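Local structure of Rab GDP-dissociation inhibitor (Saccharomyces cerevisiae, 2BCG) at residues C315-P320 with Y362-S367; H319-T324 with K384-I389. The protein inhibits release of GDP from the Rab GTPase Sec4 and extracts GDP-bound Ypt7 from vacuolar membranes, serving the yeast secretory pathway. All blocks are in the same frame, centred on the assembly; numbering follows the deposited sequence.

Interaction 1. Residues C315-P320 with Y362-S367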
loop_
_atom_site.group_PDB
_atom_site.type_symbol
_atom_site.label_atom_id
_atom_site.label_comp_id
_atom_site.label_asym_id
_atom_site.label_seq_id
_atom_site.Cartn_x
_atom_site.Cartn_y
_atom_site.Cartn_z
ATOM N N CYS A 315 -13.408 -11.826 -8.320
ATOM C CA CYS A 315 -14.335 -12.893 -7.956
ATOM C C CYS A 315 -14.307 -13.132 -6.469
ATOM O O CYS A 315 -13.220 -13.143 -5.874
ATOM C CB CYS A 315 -13.930 -14.189 -8.635
ATOM S SG CYS A 315 -13.922 -14.015 -10.449
ATOM N N ILE A 316 -15.493 -13.308 -5.886
ATOM C CA ILE A 316 -15.599 -13.658 -4.468
ATOM C C ILE A 316 -15.988 -15.116 -4.388
ATOM O O ILE A 316 -16.946 -15.546 -5.026
ATOM C CB ILE A 316 -16.647 -12.824 -3.721
ATOM C CG1 ILE A 316 -16.304 -11.328 -3.744
ATOM C CG2 ILE A 316 -16.793 -13.356 -2.276
ATOM C CD1 ILE A 316 -17.441 -10.425 -3.148
ATOM N N LEU A 317 -15.167 -15.859 -3.656
ATOM C CA LEU A 317 -15.446 -17.289 -3.409
ATOM C C LEU A 317 -15.735 -17.447 -1.944
ATOM O O LEU A 317 -15.300 -16.645 -1.133
ATOM C CB LEU A 317 -14.258 -18.170 -3.761
ATOM C CG LEU A 317 -13.469 -17.838 -5.044
ATOM C CD1 LEU A 317 -12.291 -18.742 -5.188
ATOM C CD2 LEU A 317 -14.338 -17.959 -6.275
ATOM N N ASN A 318 -16.471 -18.508 -1.609
ATOM C CA ASN A 318 -16.658 -18.834 -0.199
ATOM C C ASN A 318 -15.918 -20.128 0.186
ATOM O O ASN A 318 -16.295 -20.820 1.151
ATOM C CB ASN A 318 -18.144 -18.851 0.177
ATOM C CG ASN A 318 -18.887 -19.968 -0.437
ATOM O OD1 ASN A 318 -18.332 -20.796 -1.157
ATOM N ND2 ASN A 318 -20.204 -20.013 -0.160
ATOM N N HIS A 319 -14.890 -20.457 -0.594
ATOM C CA HIS A 319 -14.081 -21.664 -0.392
ATOM C C HIS A 319 -12.713 -21.475 -1.048
ATOM O O HIS A 319 -12.546 -20.627 -1.918
ATOM C CB HIS A 319 -14.770 -22.839 -1.089
ATOM C CG HIS A 319 -14.995 -22.576 -2.539
ATOM N ND1 HIS A 319 -13.995 -22.721 -3.477
ATOM C CD2 HIS A 319 -16.077 -22.103 -3.205
ATOM C CE1 HIS A 319 -14.453 -22.360 -4.665
ATOM N NE2 HIS A 319 -15.714 -21.997 -4.526
ATOM N N PRO A 320 -11.721 -22.307 -0.665
ATOM C CA PRO A 320 -10.401 -22.207 -1.342
ATOM C C PRO A 320 -10.391 -22.591 -2.800
ATOM O O PRO A 320 -11.302 -23.237 -3.301
ATOM C CB PRO A 320 -9.495 -23.156 -0.557
ATOM C CG PRO A 320 -10.307 -23.693 0.542
ATOM C CD PRO A 320 -11.737 -23.335 0.398
ATOM N N TYR A 362 -12.648 -15.865 -0.170
ATOM C CA TYR A 362 -11.406 -15.679 -0.929
ATOM C C TYR A 362 -11.710 -14.673 -1.995
ATOM O O TYR A 362 -12.829 -14.646 -2.514
ATOM C CB TYR A 362 -10.917 -17.010 -1.547
ATOM C CG TYR A 362 -10.447 -18.011 -0.507
ATOM C CD1 TYR A 362 -11.361 -18.638 0.363
ATOM C CD2 TYR A 362 -9.091 -18.336 -0.394
ATOM C CE1 TYR A 362 -10.919 -19.544 1.328
ATOM C CE2 TYR A 362 -8.653 -19.253 0.561
ATOM C CZ TYR A 362 -9.579 -19.836 1.417
ATOM O OH TYR A 362 -9.176 -20.747 2.353
ATOM N N LEU A 363 -10.700 -13.873 -2.319
ATOM C CA LEU A 363 -10.769 -12.977 -3.455
ATOM C C LEU A 363 -9.849 -13.568 -4.526
ATOM O O LEU A 363 -8.699 -13.897 -4.272
ATOM C CB LEU A 363 -10.258 -11.578 -3.084
ATOM C CG LEU A 363 -11.120 -10.782 -2.078
ATOM C CD1 LEU A 363 -10.422 -9.520 -1.640
ATOM C CD2 LEU A 363 -12.456 -10.453 -2.730
ATOM N N ALA A 364 -10.366 -13.683 -5.731
ATOM C CA ALA A 364 -9.570 -14.199 -6.848
ATOM C C ALA A 364 -9.735 -13.199 -7.955
ATOM O O ALA A 364 -10.849 -13.023 -8.492
ATOM C CB ALA A 364 -10.072 -15.562 -7.281
ATOM N N ILE A 365 -8.654 -12.493 -8.258
ATOM C CA ILE A 365 -8.733 -11.480 -9.283
ATOM C C ILE A 365 -8.002 -11.979 -10.529
ATOM O O ILE A 365 -6.812 -12.287 -10.493
ATOM C CB ILE A 365 -8.127 -10.159 -8.828
ATOM C CG1 ILE A 365 -8.784 -9.706 -7.504
ATOM C CG2 ILE A 365 -8.332 -9.126 -9.930
ATOM C CD1 ILE A 365 -8.312 -8.310 -7.024
ATOM N N ILE A 366 -8.747 -12.116 -11.609
ATOM C CA ILE A 366 -8.228 -12.674 -12.856
ATOM C C ILE A 366 -7.942 -11.492 -13.773
ATOM O O ILE A 366 -8.757 -10.556 -13.865
ATOM C CB ILE A 366 -9.269 -13.587 -13.539
ATOM C CG1 ILE A 366 -9.637 -14.800 -12.643
ATOM C CG2 ILE A 366 -8.757 -14.062 -14.891
ATOM C CD1 ILE A 366 -10.949 -15.442 -13.084
ATOM N N SER A 367 -6.822 -11.533 -14.481
ATOM C CA SER A 367 -6.554 -10.438 -15.422
ATOM C C SER A 367 -5.759 -10.892 -16.620
ATOM O O SER A 367 -4.957 -11.821 -16.542
ATOM C CB SER A 367 -5.872 -9.283 -14.723
ATOM O OG SER A 367 -4.577 -9.626 -14.376
#
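Leu317 with Tyr362 and Cys315 with Ala364 are hydrogen-bonded pairs of an antiparallel ladder, and Ile316 with Leu363, between them, is a non-hydrogen-bonded pair. Four backbone bonds are the evidence. Leu317 N meets Tyr362 O at 2.9 Å with a nearly straight N-H...O angle of 179°, and Cys315 N lies 2.8 Å from Ala364 O. Ala364 N to Cys315 O and Tyr362 N to Leu317 O are the returning bonds. Two CA-H...O contacts supplement them: Leu363 CA sits 3.4 Å from Cys315 O, and Ile316 CA turns to Tyr362 O, which thus receives both an N-H and a C-H.

The aromatic contact lies past the end of strand 303-317. Tyr362 CG lies beside the backbone N and opposite the carbonyl carbon (chi1 -68°), which carries the ring over the 319-320 backbone. In this conformer, one of two modelled, Pro320 CA stands 3.8 Å from the ring centroid and 12° off its normal, a CH-pi contact over the face. The proline ring runs on toward the phenol end, its CG 3.6 Å from Tyr362 OH. His319 O approaches the same ring obliquely and is buried without a polar partner. The His319 imidazole folds back: ND1 donates to Pro320 O at 2.7 Å, the oxygen close to the ring plane but the donor above the carbonyl plane.

Apolar contacts occupy both faces. Ile316 and Leu363 run side by side on one, with CG1 of Ile316 4.1 Å from CD2 of Leu363; Cys315, Leu317, Tyr362 and Ala364 share the other. These are inner strands of the mixed sheet: 303-317 also pairs with 391-402 and 362-369 with 345-351, while Phe383 of helix 380-383 covers Cys315 and Ile366.

Interaction 2. Residues H319-T324 with K384-I389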
loop_
_atom_site.group_PDB
_atom_site.type_symbol
_atom_site.label_atom_id
_atom_site.label_comp_id
_atom_site.label_asym_id
_atom_site.label_seq_id
_atom_site.Cartn_x
_atom_site.Cartn_y
_atom_site.Cartn_z
ATOM N N HIS A 319 -14.890 -20.457 -0.594
ATOM C CA HIS A 319 -14.081 -21.664 -0.392
ATOM C C HIS A 319 -12.713 -21.475 -1.048
ATOM O O HIS A 319 -12.546 -20.627 -1.918
ATOM C CB HIS A 319 -14.770 -22.839 -1.089
ATOM C CG HIS A 319 -14.995 -22.576 -2.539
ATOM N ND1 HIS A 319 -13.995 -22.721 -3.477
ATOM C CD2 HIS A 319 -16.077 -22.103 -3.205
ATOM C CE1 HIS A 319 -14.453 -22.360 -4.665
ATOM N NE2 HIS A 319 -15.714 -21.997 -4.526
ATOM N N PRO A 320 -11.721 -22.307 -0.665
ATOM C CA PRO A 320 -10.401 -22.207 -1.342
ATOM C C PRO A 320 -10.391 -22.591 -2.800
ATOM O O PRO A 320 -11.302 -23.237 -3.301
ATOM C CB PRO A 320 -9.495 -23.156 -0.557
ATOM C CG PRO A 320 -10.307 -23.693 0.542
ATOM C CD PRO A 320 -11.737 -23.335 0.398
ATOM N N VAL A 321 -9.354 -22.165 -3.502
ATOM C CA VAL A 321 -9.256 -22.543 -4.923
ATOM C C VAL A 321 -8.888 -24.028 -5.033
ATOM O O VAL A 321 -7.971 -24.496 -4.338
ATOM C CB VAL A 321 -8.217 -21.651 -5.641
ATOM C CG1 VAL A 321 -7.963 -22.091 -7.065
ATOM C CG2 VAL A 321 -8.657 -20.185 -5.538
ATOM N N PRO A 322 -9.609 -24.776 -5.878
ATOM C CA PRO A 322 -9.241 -26.205 -6.043
ATOM C C PRO A 322 -7.761 -26.423 -6.445
ATOM O O PRO A 322 -7.151 -25.595 -7.141
ATOM C CB PRO A 322 -10.201 -26.715 -7.133
ATOM C CG PRO A 322 -11.349 -25.683 -7.162
ATOM C CD PRO A 322 -10.789 -24.370 -6.685
ATOM N N ASN A 323 -7.188 -27.558 -5.996
ATOM C CA ASN A 323 -5.854 -27.995 -6.372
ATOM C C ASN A 323 -4.742 -27.013 -5.993
ATOM O O ASN A 323 -3.766 -26.838 -6.724
ATOM C CB ASN A 323 -5.810 -28.390 -7.865
ATOM C CG ASN A 323 -6.710 -29.553 -8.170
ATOM O OD1 ASN A 323 -7.654 -29.493 -9.020
ATOM N ND2 ASN A 323 -6.485 -30.599 -7.458
ATOM N N THR A 324 -4.904 -26.398 -4.813
ATOM C CA THR A 324 -3.861 -25.516 -4.294
ATOM C C THR A 324 -3.510 -25.873 -2.868
ATOM O O THR A 324 -2.926 -25.056 -2.138
ATOM C CB THR A 324 -4.302 -24.026 -4.343
ATOM O OG1 THR A 324 -5.439 -23.815 -3.467
ATOM C CG2 THR A 324 -4.617 -23.581 -5.787
ATOM N N LYS A 384 -12.886 -21.285 -14.693
ATOM C CA LYS A 384 -13.071 -22.735 -14.473
ATOM C C LYS A 384 -12.160 -23.292 -13.369
ATOM O O LYS A 384 -12.466 -24.337 -12.770
ATOM C CB LYS A 384 -12.810 -23.504 -15.751
ATOM C CG LYS A 384 -14.004 -23.612 -16.655
ATOM C CD LYS A 384 -13.557 -24.190 -17.984
ATOM C CE LYS A 384 -14.674 -24.926 -18.691
ATOM N NZ LYS A 384 -14.554 -24.750 -20.170
ATOM N N LEU A 385 -11.027 -22.630 -13.116
ATOM C CA LEU A 385 -10.073 -23.123 -12.104
ATOM C C LEU A 385 -10.562 -22.796 -10.702
ATOM O O LEU A 385 -10.021 -23.295 -9.738
ATOM C CB LEU A 385 -8.708 -22.486 -12.300
ATOM C CG LEU A 385 -7.977 -22.825 -13.598
ATOM C CD1 LEU A 385 -6.719 -21.976 -13.775
ATOM C CD2 LEU A 385 -7.605 -24.316 -13.594
ATOM N N LEU A 386 -11.557 -21.924 -10.577
ATOM C CA LEU A 386 -11.897 -21.407 -9.242
ATOM C C LEU A 386 -12.944 -22.160 -8.466
ATOM O O LEU A 386 -13.138 -21.875 -7.294
ATOM C CB LEU A 386 -12.375 -19.952 -9.333
ATOM C CG LEU A 386 -11.380 -19.001 -10.006
ATOM C CD1 LEU A 386 -11.926 -17.572 -9.966
ATOM C CD2 LEU A 386 -9.993 -19.021 -9.354
ATOM N N GLY A 387 -13.634 -23.109 -9.099
ATOM C CA GLY A 387 -14.793 -23.697 -8.445
ATOM C C GLY A 387 -15.979 -22.703 -8.442
ATOM O O GLY A 387 -15.966 -21.683 -9.140
ATOM N N PRO A 388 -17.033 -22.997 -7.662
ATOM C CA PRO A 388 -18.201 -22.101 -7.693
ATOM C C PRO A 388 -17.855 -20.665 -7.277
ATOM O O PRO A 388 -17.120 -20.441 -6.336
ATOM C CB PRO A 388 -19.175 -22.752 -6.708
ATOM C CG PRO A 388 -18.778 -24.208 -6.685
ATOM C CD PRO A 388 -17.278 -24.199 -6.839
ATOM N N ILE A 389 -18.423 -19.696 -7.987
ATOM C CA ILE A 389 -18.102 -18.274 -7.726
ATOM C C ILE A 389 -19.364 -17.593 -7.177
ATOM O O ILE A 389 -20.459 -17.720 -7.771
ATOM C CB ILE A 389 -17.587 -17.562 -9.021
ATOM C CG1 ILE A 389 -16.275 -18.197 -9.540
ATOM C CG2 ILE A 389 -17.488 -16.037 -8.779
ATOM C CD1 ILE A 389 -15.933 -17.865 -11.005
HETATM O O HOH W 1 -7.699 -24.832 -9.756
#
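His319 reaches Pro388 through its ring edge: NE2 donates to Pro388 O at 2.8 Å, the donor lying in the carbonyl plane on a lone pair, with an N-H...O angle of 155°. The torsion that sets CG between the backbone N and the carbonyl carbon (chi1 57°) turns the ring toward this loop. Leu386 O also lies at the ring edge, 3.0 Å from His319 CE1, and is buried with no hydrogen-bonding partner in the model. With ND1 already given to Pro320 O, both ring nitrogens act as donors, which is consistent with a positively charged imidazolium. Pro388 CD packs 3.6 Å from His319 NE2. Gly387, between the two carbonyls, has a positive phi (73°), and its bare CA lets the imidazole come close.

The contact joins two loops: segment 319-324 follows strand 303-317, and the loop 384-389 leads from helix 380-383 into strand 391-402, the neighbour of 303-317 in the mixed sheet.

Leu386 and Val321 supply the apolar part, Leu386 CD2 lying 4.2 Å from Val321 CG2. The other Val321 branch, CG1, is 3.6 Å from Leu385 O. That carbonyl also has Pro322 CD at 3.3 Å and accepts a hydrogen bond from a water 2.8 Å away, which donates equally to Pro322 O and so bridges the loops. Within 319-324, Thr324 OG1 donates to Val321 O.

In the fold
Interaction 1 is the more buried, a regular ladder between inner strands of the mixed sheet, whereas interaction 2 is only partly buried and joins two loops, one of which lies over a face of that sheet. The surface buried between the segments is also smaller in interaction 2, 258 against 435 Å². Backbone pairing dominates the first; the second relies on an imidazole, carbonyl groups and a bridging water. His319 and Pro320 belong to both: Pro320 faces the Tyr362 ring, and His319 turns to the 384-389 loop. The contacts also meet directly, since Leu386 CD1 lies 3.8 Å from Ala364 CB and Leu317 CD2 3.8 Å from Ile389 CG1, so the loop covers the face carrying Leu317 and Ala364.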